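Local coordinates for protein ArtJ (Geobacillus stearothermophilus, PDB 2PVU) that binds the basic amino acids arginine, lysine and histidine and probably delivers them to its cognate ATP-binding cassette transporter for uptake, at residues A[47-52]-A[151-156]; A[52-57]-A[200-205]; A[64-69]-A[123-128]; A[194-199]-A[224-229]. All coordinates share one frame; numbering follows the deposited sequence.

In the fold
Following the chain from its N terminus, contact 1 opens at 47-52, at the end of strand 44-48, and closes at 151-156 on strand 150-153. Contact 2 starts at 52-57, sharing Phe-52, but closes later, on helix 197-206, so the two cross. Contact 3 (64-69 with 123-128) lies wholly within the spans of both and ties the start of helix 66-78 to strand 125-134. Contact 4 comes in series after contacts 1 and 3: 194-199, leading into helix 197-206, meets 224-229, and it crosses contact 2. Contacts 1, 2 and 4 all touch the bound lysine; contact 3 reaches the same sheet as contact 4, whose strands 192-196 and 224-231 both neighbour strand 125-134.

Contact 1 (A[47-52]-A[151-156]); sequences GTDAAF and GVQNAT. With LYS (lysine), chain E.
One carboxylate oxygen, Asp-49 OD2, faces both a glutamine amide and the tip of the bound lysine: Gln-153 NE2 donates to it at 2.9 Å, and LYS NZ also lies 2.8 Å from Asp-49 OD2. The amide bond is nearly straight (171°), with OD2 in the amide plane of Gln-153, yet NE2 meets the carboxylate from 45° above its plane. Gln-153 reaches across the cleft with CG anti to the backbone N and the chain extended beyond it (chi2 174°). Its other amide atom, OE1, accepts from LYS NZ at 2.8 Å, so both ends of the amide are used and its flip is fixed. Thr-178 OG1 and the carbonyl of Glu-176 also hydrogen-bond to Gln-153 OE1 and NE2, respectively. Thr-156 OG1 donates to Gln-153 O at 2.7 Å and, at the N-cap of helix 157-166, also bonds Gln-159 N. Both Asp-49 and Gln-153 touch Trp-89 of helix 89-98; strand 44-48 runs between strands 82-86 and 103-104, and strand 150-153 between strands 172-175 and 192-196.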
loop_
_atom_site.group_PDB
_atom_site.type_symbol
_atom_site.label_atom_id
_atom_site.label_comp_id
_atom_site.label_asym_id
_atom_site.label_seq_id
_atom_site.Cartn_x
_atom_site.Cartn_y
_atom_site.Cartn_z
ATOM N N GLY A 47 1.812 -11.351 -6.697
ATOM C CA GLY A 47 1.545 -11.420 -5.247
ATOM C C GLY A 47 1.032 -10.133 -4.643
ATOM O O GLY A 47 1.290 -9.031 -5.151
ATOM N N THR A 48 0.349 -10.266 -3.504
ATOM C CA THR A 48 -0.200 -9.124 -2.771
ATOM C C THR A 48 -0.412 -9.514 -1.310
ATOM O O THR A 48 -0.382 -10.710 -0.952
ATOM C CB THR A 48 -1.533 -8.631 -3.399
ATOM O OG1 THR A 48 -1.871 -7.314 -2.909
ATOM C CG2 THR A 48 -2.719 -9.616 -3.129
ATOM N N ASP A 49 -0.588 -8.484 -0.474
ATOM C CA ASP A 49 -0.913 -8.647 0.966
ATOM C C ASP A 49 -2.340 -8.186 1.086
ATOM O O ASP A 49 -2.560 -6.979 1.282
ATOM C CB ASP A 49 0.040 -7.768 1.807
ATOM C CG ASP A 49 -0.424 -7.584 3.251
ATOM O OD1 ASP A 49 -1.016 -8.570 3.782
ATOM O OD2 ASP A 49 -0.208 -6.486 3.825
ATOM N N ALA A 50 -3.333 -9.097 0.911
ATOM C CA ALA A 50 -4.716 -8.586 0.830
ATOM C C ALA A 50 -5.286 -8.366 2.224
ATOM O O ALA A 50 -6.229 -9.059 2.617
ATOM C CB ALA A 50 -5.628 -9.521 0.057
ATOM N N ALA A 51 -4.737 -7.372 2.921
ATOM C CA ALA A 51 -5.218 -6.940 4.236
ATOM C C ALA A 51 -4.997 -5.443 4.344
ATOM O O ALA A 51 -4.394 -4.946 5.343
ATOM C CB ALA A 51 -4.459 -7.718 5.369
ATOM N N PHE A 52 -5.416 -4.701 3.303
ATOM C CA PHE A 52 -4.992 -3.278 3.135
ATOM C C PHE A 52 -6.079 -2.535 2.331
ATOM O O PHE A 52 -5.826 -1.935 1.260
ATOM C CB PHE A 52 -3.619 -3.232 2.435
ATOM C CG PHE A 52 -2.805 -1.996 2.725
ATOM C CD1 PHE A 52 -2.448 -1.142 1.685
ATOM C CD2 PHE A 52 -2.398 -1.690 4.046
ATOM C CE1 PHE A 52 -1.661 0.013 1.928
ATOM C CE2 PHE A 52 -1.626 -0.544 4.311
ATOM C CZ PHE A 52 -1.254 0.312 3.236
ATOM N N GLY A 151 2.154 1.524 16.688
ATOM C CA GLY A 151 2.024 0.311 15.933
ATOM C C GLY A 151 2.219 0.578 14.442
ATOM O O GLY A 151 1.731 1.582 13.913
ATOM N N VAL A 152 2.927 -0.336 13.769
ATOM C CA VAL A 152 3.154 -0.240 12.322
ATOM C C VAL A 152 3.126 -1.632 11.729
ATOM O O VAL A 152 3.313 -2.634 12.443
ATOM C CB VAL A 152 4.540 0.376 11.983
ATOM C CG1 VAL A 152 4.588 1.871 12.362
ATOM C CG2 VAL A 152 5.680 -0.430 12.658
ATOM N N GLN A 153 2.938 -1.696 10.416
ATOM C CA GLN A 153 3.170 -2.950 9.728
ATOM C C GLN A 153 4.677 -3.114 9.486
ATOM O O GLN A 153 5.388 -2.134 9.156
ATOM C CB GLN A 153 2.364 -3.059 8.441
ATOM C CG GLN A 153 2.625 -4.383 7.692
ATOM C CD GLN A 153 1.723 -4.556 6.480
ATOM O OE1 GLN A 153 1.171 -3.583 5.954
ATOM N NE2 GLN A 153 1.596 -5.787 6.020
ATOM N N ASN A 154 5.169 -4.316 9.765
ATOM C CA ASN A 154 6.604 -4.619 9.610
ATOM C C ASN A 154 7.099 -4.202 8.224
ATOM O O ASN A 154 6.414 -4.432 7.232
ATOM C CB ASN A 154 6.838 -6.120 9.752
ATOM C CG ASN A 154 8.301 -6.466 9.798
ATOM O OD1 ASN A 154 9.020 -5.998 10.676
ATOM N ND2 ASN A 154 8.752 -7.298 8.856
ATOM N N ALA A 155 8.299 -3.642 8.155
ATOM C CA ALA A 155 8.940 -3.379 6.860
ATOM C C ALA A 155 8.103 -2.506 5.916
ATOM O O ALA A 155 8.001 -2.777 4.710
ATOM C CB ALA A 155 9.373 -4.683 6.189
ATOM N N THR A 156 7.553 -1.418 6.480
ATOM C CA THR A 156 6.815 -0.417 5.732
ATOM C C THR A 156 7.447 0.963 5.899
ATOM O O THR A 156 8.291 1.201 6.791
ATOM C CB THR A 156 5.330 -0.315 6.152
ATOM O OG1 THR A 156 5.259 0.047 7.537
ATOM C CG2 THR A 156 4.597 -1.657 5.962
HETATM N N LYS E . 3.030 2.116 1.238
HETATM C CA LYS E . 3.718 1.597 2.467
HETATM C C LYS E . 4.973 0.817 2.055
HETATM O O LYS E . 5.760 0.419 2.902
HETATM C CB LYS E . 2.786 0.674 3.245
HETATM C CG LYS E . 2.317 -0.529 2.390
HETATM C CD LYS E . 1.811 -1.687 3.275
HETATM C CE LYS E . 0.902 -2.592 2.457
HETATM N NZ LYS E . 0.530 -3.880 3.254
HETATM O OXT LYS E . 5.207 0.557 0.854
#

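Contact 2 (A[52-57]-A[200-205]); sequences FAPFEY and ANEYVK. With LYS (lysine), chain E.
Pro-54 and Ala-53 meet a single side chain of the facing helix, Glu-202, and the contact buries just 127 Å². The tight part is buried Pro-54, preceded by a cis peptide bond: its CB lies 3.5 Å from Glu-202 OE2, and its side chain also touches Val-199, one turn earlier on the helix. The looser side is formed by Ala-53 and the Glu-202 carboxylate, both residues partly exposed, with Ala-53 CB 3.7 Å from Glu-202 OE2. No hydrogen bond crosses: the carboxylate end lies against aliphatic carbons, reached by a chain that leaves anti to the backbone N (chi1 152°) and bends at chi2. At the pocket end of the loop, Phe-52 O takes both Phe-55 N (2.9 Å) and Glu-56 N (3.2 Å), the pattern of a classic beta bulge. The Phe-52 ring lays one face against the ligand, with LYS CE 3.5 Å above the ring plane, over its centre. Replacing the ring with an alanine here would probably leave the aliphatic part of the ligand without its aromatic platform and open a gap in the pocket wall. Loop and helix stand on opposite sides of the cleft, an arrangement typical of a closed, ligand-bound two-lobed solute-binding protein.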
loop_
_atom_site.group_PDB
_atom_site.type_symbol
_atom_site.label_atom_id
_atom_site.label_comp_id
_atom_site.label_asym_id
_atom_site.label_seq_id
_atom_site.Cartn_x
_atom_site.Cartn_y
_atom_site.Cartn_z
ATOM N N PHE A 52 -5.416 -4.701 3.303
ATOM C CA PHE A 52 -4.992 -3.278 3.135
ATOM C C PHE A 52 -6.079 -2.535 2.331
ATOM O O PHE A 52 -5.826 -1.935 1.260
ATOM C CB PHE A 52 -3.619 -3.232 2.435
ATOM C CG PHE A 52 -2.805 -1.996 2.725
ATOM C CD1 PHE A 52 -2.448 -1.142 1.685
ATOM C CD2 PHE A 52 -2.398 -1.690 4.046
ATOM C CE1 PHE A 52 -1.661 0.013 1.928
ATOM C CE2 PHE A 52 -1.626 -0.544 4.311
ATOM C CZ PHE A 52 -1.254 0.312 3.236
ATOM N N ALA A 53 -7.297 -2.588 2.858
ATOM C CA ALA A 53 -8.416 -1.869 2.230
ATOM C C ALA A 53 -8.090 -0.372 2.222
ATOM O O ALA A 53 -7.627 0.156 3.234
ATOM C CB ALA A 53 -9.732 -2.123 2.976
ATOM N N PRO A 54 -8.399 0.341 1.118
ATOM C CA PRO A 54 -9.192 -0.073 -0.042
ATOM C C PRO A 54 -8.388 -0.643 -1.220
ATOM O O PRO A 54 -8.962 -0.908 -2.279
ATOM C CB PRO A 54 -9.810 1.239 -0.497
ATOM C CG PRO A 54 -8.718 2.250 -0.255
ATOM C CD PRO A 54 -7.995 1.758 1.025
ATOM N N PHE A 55 -7.086 -0.822 -1.047
ATOM C CA PHE A 55 -6.222 -1.252 -2.168
ATOM C C PHE A 55 -6.348 -2.736 -2.483
ATOM O O PHE A 55 -6.530 -3.134 -3.651
ATOM C CB PHE A 55 -4.767 -0.834 -1.871
ATOM C CG PHE A 55 -4.625 0.665 -1.788
ATOM C CD1 PHE A 55 -4.640 1.425 -2.958
ATOM C CD2 PHE A 55 -4.559 1.307 -0.551
ATOM C CE1 PHE A 55 -4.600 2.857 -2.925
ATOM C CE2 PHE A 55 -4.457 2.719 -0.481
ATOM C CZ PHE A 55 -4.512 3.494 -1.679
ATOM N N GLU A 56 -6.319 -3.562 -1.444
ATOM C CA GLU A 56 -6.582 -4.985 -1.615
ATOM C C GLU A 56 -7.018 -5.542 -0.282
ATOM O O GLU A 56 -6.409 -5.275 0.740
ATOM C CB GLU A 56 -5.353 -5.740 -2.091
ATOM C CG GLU A 56 -4.032 -5.449 -1.325
ATOM C CD GLU A 56 -3.285 -4.227 -1.857
ATOM O OE1 GLU A 56 -3.257 -4.048 -3.099
ATOM O OE2 GLU A 56 -2.675 -3.464 -1.058
ATOM N N TYR A 57 -8.087 -6.310 -0.306
ATOM C CA TYR A 57 -8.593 -6.918 0.934
ATOM C C TYR A 57 -9.458 -8.085 0.521
ATOM O O TYR A 57 -9.657 -8.306 -0.677
ATOM C CB TYR A 57 -9.340 -5.892 1.792
ATOM C CG TYR A 57 -10.520 -5.212 1.132
ATOM C CD1 TYR A 57 -11.836 -5.598 1.452
ATOM C CD2 TYR A 57 -10.339 -4.149 0.226
ATOM C CE1 TYR A 57 -12.931 -4.962 0.883
ATOM C CE2 TYR A 57 -11.428 -3.494 -0.353
ATOM C CZ TYR A 57 -12.720 -3.907 -0.025
ATOM O OH TYR A 57 -13.812 -3.280 -0.576
ATOM N N ALA A 200 -6.011 4.634 6.363
ATOM C CA ALA A 200 -6.534 5.237 7.618
ATOM C C ALA A 200 -7.877 5.931 7.402
ATOM O O ALA A 200 -8.831 5.733 8.153
ATOM C CB ALA A 200 -5.526 6.219 8.211
ATOM N N ASN A 201 -7.956 6.739 6.351
ATOM C CA ASN A 201 -9.170 7.484 6.065
ATOM C C ASN A 201 -10.366 6.591 5.813
ATOM O O ASN A 201 -11.470 6.878 6.304
ATOM C CB ASN A 201 -8.958 8.430 4.880
ATOM C CG ASN A 201 -8.168 9.674 5.260
ATOM O OD1 ASN A 201 -8.226 10.146 6.406
ATOM N ND2 ASN A 201 -7.480 10.239 4.301
ATOM N N GLU A 202 -10.162 5.506 5.064
ATOM C CA GLU A 202 -11.284 4.603 4.746
ATOM C C GLU A 202 -11.691 3.789 5.984
ATOM O O GLU A 202 -12.859 3.528 6.185
ATOM C CB GLU A 202 -10.955 3.686 3.559
ATOM C CG GLU A 202 -11.709 2.344 3.628
ATOM C CD GLU A 202 -12.194 1.818 2.287
ATOM O OE1 GLU A 202 -12.714 2.641 1.490
ATOM O OE2 GLU A 202 -12.083 0.585 2.052
ATOM N N TYR A 203 -10.720 3.409 6.811
ATOM C CA TYR A 203 -11.035 2.691 8.042
ATOM C C TYR A 203 -11.962 3.536 8.937
ATOM O O TYR A 203 -12.950 3.038 9.475
ATOM C CB TYR A 203 -9.765 2.287 8.815
ATOM C CG TYR A 203 -10.157 1.387 9.946
ATOM C CD1 TYR A 203 -10.286 0.027 9.737
ATOM C CD2 TYR A 203 -10.504 1.909 11.205
ATOM C CE1 TYR A 203 -10.702 -0.817 10.766
ATOM C CE2 TYR A 203 -10.909 1.074 12.236
ATOM C CZ TYR A 203 -10.998 -0.300 11.999
ATOM O OH TYR A 203 -11.441 -1.173 12.961
ATOM N N VAL A 204 -11.626 4.812 9.095
ATOM C CA VAL A 204 -12.407 5.719 9.959
ATOM C C VAL A 204 -13.784 5.918 9.352
ATOM O O VAL A 204 -14.789 5.833 10.043
ATOM C CB VAL A 204 -11.666 7.072 10.148
ATOM C CG1 VAL A 204 -12.579 8.154 10.775
ATOM C CG2 VAL A 204 -10.407 6.861 10.991
ATOM N N LYS A 205 -13.827 6.136 8.044
ATOM C CA LYS A 205 -15.095 6.400 7.347
ATOM C C LYS A 205 -16.009 5.170 7.399
ATOM O O LYS A 205 -17.234 5.288 7.534
ATOM C CB LYS A 205 -14.806 6.798 5.897
ATOM C CG LYS A 205 -16.029 7.253 5.147
ATOM C CD LYS A 205 -15.642 8.018 3.885
ATOM C CE LYS A 205 -16.887 8.279 3.019
ATOM N NZ LYS A 205 -18.029 8.842 3.818
HETATM N N LYS E . 3.030 2.116 1.238
HETATM C CA LYS E . 3.718 1.597 2.467
HETATM C C LYS E . 4.973 0.817 2.055
HETATM O O LYS E . 5.760 0.419 2.902
HETATM C CB LYS E . 2.786 0.674 3.245
HETATM C CG LYS E . 2.317 -0.529 2.390
HETATM C CD LYS E . 1.811 -1.687 3.275
HETATM C CE LYS E . 0.902 -2.592 2.457
HETATM N NZ LYS E . 0.530 -3.880 3.254
HETATM O OXT LYS E . 5.207 0.557 0.854
#

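Contact 3 (A[64-69]-A[123-128]); sequences VGFDVD and PYFEAT. With SO4 (sulfate ion), chain C.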
loop_
_atom_site.group_PDB
_atom_site.type_symbol
_atom_site.label_atom_id
_atom_site.label_comp_id
_atom_site.label_asym_id
_atom_site.label_seq_id
_atom_site.Cartn_x
_atom_site.Cartn_y
_atom_site.Cartn_z
ATOM N N VAL A 64 -10.334 -8.189 -3.431
ATOM C CA VAL A 64 -10.941 -7.012 -4.101
ATOM C C VAL A 64 -10.150 -5.749 -3.773
ATOM O O VAL A 64 -9.347 -5.747 -2.829
ATOM C CB VAL A 64 -12.439 -6.838 -3.693
ATOM C CG1 VAL A 64 -13.242 -8.067 -4.111
ATOM C CG2 VAL A 64 -12.588 -6.558 -2.177
ATOM N N GLY A 65 -10.379 -4.679 -4.534
ATOM C CA GLY A 65 -9.830 -3.396 -4.170
ATOM C C GLY A 65 -9.295 -2.613 -5.353
ATOM O O GLY A 65 -9.338 -3.086 -6.535
ATOM N N PHE A 66 -8.844 -1.400 -5.049
ATOM C CA PHE A 66 -8.359 -0.530 -6.114
ATOM C C PHE A 66 -7.179 -1.154 -6.887
ATOM O O PHE A 66 -7.127 -1.117 -8.141
ATOM C CB PHE A 66 -7.955 0.822 -5.523
ATOM C CG PHE A 66 -7.283 1.735 -6.509
ATOM C CD1 PHE A 66 -8.036 2.588 -7.292
ATOM C CD2 PHE A 66 -5.871 1.718 -6.663
ATOM C CE1 PHE A 66 -7.436 3.452 -8.266
ATOM C CE2 PHE A 66 -5.239 2.582 -7.629
ATOM C CZ PHE A 66 -6.013 3.453 -8.415
ATOM N N ASP A 67 -6.215 -1.696 -6.146
ATOM C CA ASP A 67 -5.060 -2.317 -6.786
ATOM C C ASP A 67 -5.525 -3.509 -7.605
ATOM O O ASP A 67 -4.954 -3.788 -8.654
ATOM C CB ASP A 67 -4.033 -2.827 -5.759
ATOM C CG ASP A 67 -3.069 -1.761 -5.283
ATOM O OD1 ASP A 67 -2.969 -0.645 -5.893
ATOM O OD2 ASP A 67 -2.337 -2.097 -4.301
ATOM N N VAL A 68 -6.521 -4.247 -7.118
ATOM C CA VAL A 68 -7.068 -5.391 -7.886
ATOM C C VAL A 68 -7.632 -4.969 -9.241
ATOM O O VAL A 68 -7.330 -5.590 -10.268
ATOM C CB VAL A 68 -8.103 -6.210 -7.081
ATOM C CG1 VAL A 68 -8.622 -7.423 -7.891
ATOM C CG2 VAL A 68 -7.477 -6.651 -5.727
ATOM N N ASP A 69 -8.466 -3.929 -9.253
ATOM C CA ASP A 69 -9.121 -3.495 -10.481
ATOM C C ASP A 69 -8.079 -2.881 -11.409
ATOM O O ASP A 69 -8.148 -3.049 -12.616
ATOM C CB ASP A 69 -10.208 -2.460 -10.212
ATOM C CG ASP A 69 -11.427 -3.048 -9.520
ATOM O OD1 ASP A 69 -11.554 -4.296 -9.459
ATOM O OD2 ASP A 69 -12.257 -2.239 -9.050
ATOM N N PRO A 123 4.920 5.443 -11.413
ATOM C CA PRO A 123 3.965 5.525 -10.278
ATOM C C PRO A 123 2.522 5.479 -10.710
ATOM O O PRO A 123 2.175 5.957 -11.792
ATOM C CB PRO A 123 4.262 6.879 -9.641
ATOM C CG PRO A 123 5.255 7.574 -10.470
ATOM C CD PRO A 123 5.757 6.654 -11.561
ATOM N N TYR A 124 1.672 4.916 -9.876
ATOM C CA TYR A 124 0.245 4.902 -10.195
ATOM C C TYR A 124 -0.623 5.510 -9.110
ATOM O O TYR A 124 -1.849 5.484 -9.218
ATOM C CB TYR A 124 -0.224 3.453 -10.521
ATOM C CG TYR A 124 -0.290 2.503 -9.307
ATOM C CD1 TYR A 124 -1.363 2.540 -8.405
ATOM C CD2 TYR A 124 0.736 1.589 -9.072
ATOM C CE1 TYR A 124 -1.426 1.665 -7.261
ATOM C CE2 TYR A 124 0.708 0.724 -7.933
ATOM C CZ TYR A 124 -0.354 0.754 -7.055
ATOM O OH TYR A 124 -0.371 -0.108 -5.971
ATOM N N PHE A 125 -0.039 6.023 -8.035
ATOM C CA PHE A 125 -0.859 6.605 -6.926
ATOM C C PHE A 125 0.070 7.470 -6.101
ATOM O O PHE A 125 1.258 7.182 -6.037
ATOM C CB PHE A 125 -1.388 5.453 -6.038
ATOM C CG PHE A 125 -2.685 5.771 -5.352
ATOM C CD1 PHE A 125 -3.892 5.579 -6.026
ATOM C CD2 PHE A 125 -2.700 6.266 -4.049
ATOM C CE1 PHE A 125 -5.130 5.886 -5.382
ATOM C CE2 PHE A 125 -3.928 6.563 -3.395
ATOM C CZ PHE A 125 -5.140 6.369 -4.090
ATOM N N GLU A 126 -0.463 8.529 -5.473
ATOM C CA GLU A 126 0.343 9.306 -4.522
ATOM C C GLU A 126 -0.315 9.229 -3.160
ATOM O O GLU A 126 -1.566 9.280 -3.035
ATOM C CB GLU A 126 0.548 10.775 -4.935
ATOM C CG GLU A 126 1.600 11.500 -4.036
ATOM C CD GLU A 126 1.781 13.001 -4.340
ATOM O OE1 GLU A 126 1.083 13.530 -5.216
ATOM O OE2 GLU A 126 2.646 13.643 -3.696
ATOM N N ALA A 127 0.523 9.090 -2.146
ATOM C CA ALA A 127 0.048 8.866 -0.776
ATOM C C ALA A 127 0.972 9.536 0.244
ATOM O O ALA A 127 2.005 10.090 -0.116
ATOM C CB ALA A 127 -0.007 7.329 -0.518
ATOM N N THR A 128 0.594 9.444 1.531
ATOM C CA THR A 128 1.477 9.891 2.578
ATOM C C THR A 128 1.133 9.062 3.825
ATOM O O THR A 128 0.034 8.542 3.936
ATOM C CB THR A 128 1.300 11.414 2.880
ATOM O OG1 THR A 128 2.199 11.794 3.922
ATOM C CG2 THR A 128 -0.131 11.732 3.311
HETATM S S SO4 C . -4.145 10.445 -6.946
HETATM O O1 SO4 C . -5.223 9.480 -6.795
HETATM O O2 SO4 C . -3.388 10.323 -5.652
HETATM O O3 SO4 C . -4.795 11.768 -7.154
HETATM O O4 SO4 C . -3.321 10.046 -8.124
#
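Tyr-124 places CG between its backbone N and carbonyl carbon (chi1 71°), while Asp-67 sets CG beside its own N (chi1 -84°); together these torsions bring phenol and carboxylate into contact. Tyr-124 OH donates to Asp-67 OD1 at 2.7 Å, arriving from above the carboxylate plane, and the two side chains run at about a right angle. Next to this bond three rings meet. Phe-125 turns its edge to the face of Phe-66, a T-shaped pair with centroids 5.2 Å apart and planes at 65°; Phe-66 CE2 comes within 3.7 Å of Phe-125 CD1. Tyr-124 approaches Phe-66 at its edge instead, Phe-66 CE2 to Tyr-124 CE1 being 3.9 Å. A sulfate, probably from the crystallisation liquor, lies over one face of Phe-125. A phenylalanine in place of Tyr-124 would probably keep the ring packing but leave Asp-67 OD1 without its phenolic donor in a buried setting. The other oxygen, Asp-67 OD2, accepts from Gly-107 N and lies close to Glu-56 OE1. Two carboxylates so near each other, and buried, suggest that one of them may carry a proton, and the tyrosine bond would probably help to stabilise any charge that stays on Asp-67.

Contact 4 (A[194-199]-A[224-229]); sequences ITDNAV and EYYGMI. With LYS (lysine), chain E.
Asp-196 and Tyr-226 reach toward each other from opposite directions in the amino-acid site of a two-lobed solute-binding fold, where Asp-196 occupies the N-cap position of helix 197-206. Their flat groups are moderately turned, carboxylate and ring planes being 34° apart, and OD2 lies at the edge of the ring, near its plane. The phenol donates to the anti lone pair of the carboxylate, with Tyr-226 OH and Asp-196 OD2 only 2.5 Å apart. With CG anti to the carbonyl carbon on both residues (chi1 -68° and -64°), carboxylate and phenol meet in the site. The Asp-196 side chain makes no capping bond; its OD2 accepts instead from the alpha-amino group, LYS N, at 2.8 Å, so one oxygen is gripped twice. Asp-196 OD1 is held by Gln-129 NE2, a second-shell bond that fixes the carboxylate's rotation. Glu-224 OE1 lies 4.8 Å from Asp-196 OD2, and the pair would probably favour the positive charge of the ligand's amino group. The Tyr-226 ring also meets Phe-55 edge-to-face and lies nearly parallel to Phe-125. A water completes the link to the helix, donating to Tyr-226 OH and Asn-197 OD1, each 2.9 Å away, and accepting from Ala-198 N at 3.0 Å.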
loop_
_atom_site.group_PDB
_atom_site.type_symbol
_atom_site.label_atom_id
_atom_site.label_comp_id
_atom_site.label_asym_id
_atom_site.label_seq_id
_atom_site.Cartn_x
_atom_site.Cartn_y
_atom_site.Cartn_z
ATOM N N ILE A 194 0.913 4.314 12.588
ATOM C CA ILE A 194 1.296 5.123 11.419
ATOM C C ILE A 194 1.072 4.225 10.213
ATOM O O ILE A 194 1.634 3.116 10.123
ATOM C CB ILE A 194 2.737 5.642 11.487
ATOM C CG1 ILE A 194 2.896 6.582 12.706
ATOM C CG2 ILE A 194 3.113 6.399 10.182
ATOM C CD1 ILE A 194 4.354 7.022 12.967
ATOM N N THR A 195 0.220 4.695 9.317
ATOM C CA THR A 195 -0.090 3.957 8.079
ATOM C C THR A 195 -0.459 4.916 6.950
ATOM O O THR A 195 -0.436 6.116 7.138
ATOM C CB THR A 195 -1.179 2.876 8.301
ATOM O OG1 THR A 195 -1.207 1.983 7.163
ATOM C CG2 THR A 195 -2.557 3.512 8.543
ATOM N N ASP A 196 -0.867 4.360 5.804
ATOM C CA ASP A 196 -1.083 5.170 4.595
ATOM C C ASP A 196 -2.395 5.913 4.681
ATOM O O ASP A 196 -3.379 5.377 5.214
ATOM C CB ASP A 196 -1.061 4.264 3.350
ATOM C CG ASP A 196 0.322 3.678 3.056
ATOM O OD1 ASP A 196 1.055 3.391 4.006
ATOM O OD2 ASP A 196 0.683 3.463 1.874
ATOM N N ASN A 197 -2.412 7.125 4.112
ATOM C CA ASN A 197 -3.554 8.017 4.243
ATOM C C ASN A 197 -4.884 7.396 3.801
ATOM O O ASN A 197 -5.871 7.571 4.508
ATOM C CB ASN A 197 -3.328 9.371 3.535
ATOM C CG ASN A 197 -3.185 9.219 2.032
ATOM O OD1 ASN A 197 -2.272 8.562 1.554
ATOM N ND2 ASN A 197 -4.107 9.802 1.289
ATOM N N ALA A 198 -4.926 6.721 2.638
ATOM C CA ALA A 198 -6.256 6.244 2.144
ATOM C C ALA A 198 -6.745 5.083 2.982
ATOM O O ALA A 198 -7.953 4.882 3.141
ATOM C CB ALA A 198 -6.175 5.847 0.640
ATOM N N VAL A 199 -5.799 4.319 3.541
ATOM C CA VAL A 199 -6.129 3.186 4.400
ATOM C C VAL A 199 -6.697 3.693 5.732
ATOM O O VAL A 199 -7.765 3.257 6.168
ATOM C CB VAL A 199 -4.917 2.279 4.634
ATOM C CG1 VAL A 199 -5.242 1.222 5.687
ATOM C CG2 VAL A 199 -4.526 1.618 3.291
ATOM N N GLU A 224 4.663 10.140 -1.035
ATOM C CA GLU A 224 5.043 8.768 -1.430
ATOM C C GLU A 224 4.305 8.425 -2.699
ATOM O O GLU A 224 3.151 8.857 -2.863
ATOM C CB GLU A 224 4.613 7.758 -0.327
ATOM C CG GLU A 224 5.479 7.897 0.934
ATOM C CD GLU A 224 5.173 6.865 2.021
ATOM O OE1 GLU A 224 4.951 5.659 1.749
ATOM O OE2 GLU A 224 5.136 7.292 3.191
ATOM N N TYR A 225 4.931 7.621 -3.580
ATOM C CA TYR A 225 4.233 7.193 -4.813
ATOM C C TYR A 225 4.200 5.690 -4.857
ATOM O O TYR A 225 5.238 5.102 -4.631
ATOM C CB TYR A 225 4.997 7.735 -6.026
ATOM C CG TYR A 225 4.935 9.250 -6.053
ATOM C CD1 TYR A 225 3.915 9.890 -6.736
ATOM C CD2 TYR A 225 5.877 10.024 -5.352
ATOM C CE1 TYR A 225 3.838 11.301 -6.767
ATOM C CE2 TYR A 225 5.815 11.424 -5.360
ATOM C CZ TYR A 225 4.775 12.046 -6.069
ATOM O OH TYR A 225 4.700 13.417 -6.116
ATOM N N TYR A 226 3.046 5.065 -5.168
ATOM C CA TYR A 226 3.010 3.606 -5.251
ATOM C C TYR A 226 3.434 3.154 -6.650
ATOM O O TYR A 226 3.165 3.870 -7.629
ATOM C CB TYR A 226 1.594 3.068 -5.054
ATOM C CG TYR A 226 1.003 3.335 -3.717
ATOM C CD1 TYR A 226 1.802 3.697 -2.614
ATOM C CD2 TYR A 226 -0.355 3.148 -3.536
ATOM C CE1 TYR A 226 1.205 3.929 -1.354
ATOM C CE2 TYR A 226 -0.953 3.329 -2.286
ATOM C CZ TYR A 226 -0.196 3.753 -1.235
ATOM O OH TYR A 226 -0.862 3.938 -0.036
ATOM N N GLY A 227 4.144 2.027 -6.711
ATOM C CA GLY A 227 4.491 1.381 -7.999
ATOM C C GLY A 227 4.152 -0.106 -7.903
ATOM O O GLY A 227 4.100 -0.682 -6.808
ATOM N N MET A 228 3.876 -0.724 -9.063
ATOM C CA MET A 228 3.873 -2.189 -9.149
ATOM C C MET A 228 5.345 -2.577 -9.026
ATOM O O MET A 228 6.204 -1.772 -9.334
ATOM C CB MET A 228 3.242 -2.612 -10.475
ATOM C CG MET A 228 1.699 -2.531 -10.381
ATOM S SD MET A 228 0.937 -2.557 -11.987
ATOM C CE MET A 228 1.052 -0.860 -12.515
ATOM N N ILE A 229 5.642 -3.766 -8.516
ATOM C CA ILE A 229 7.032 -4.144 -8.214
ATOM C C ILE A 229 7.396 -5.461 -8.907
ATOM O O ILE A 229 6.528 -6.282 -9.191
ATOM C CB ILE A 229 7.217 -4.255 -6.694
ATOM C CG1 ILE A 229 8.695 -4.414 -6.312
ATOM C CG2 ILE A 229 6.417 -5.470 -6.141
ATOM C CD1 ILE A 229 8.935 -4.333 -4.819
HETATM N N LYS E . 3.030 2.116 1.238
HETATM C CA LYS E . 3.718 1.597 2.467
HETATM C C LYS E . 4.973 0.817 2.055
HETATM O O LYS E . 5.760 0.419 2.902
HETATM C CB LYS E . 2.786 0.674 3.245
HETATM C CG LYS E . 2.317 -0.529 2.390
HETATM C CD LYS E . 1.811 -1.687 3.275
HETATM C CE LYS E . 0.902 -2.592 2.457
HETATM N NZ LYS E . 0.530 -3.880 3.254
HETATM O OXT LYS E . 5.207 0.557 0.854
HETATM O O HOH W 1 -2.922 5.859 0.580
#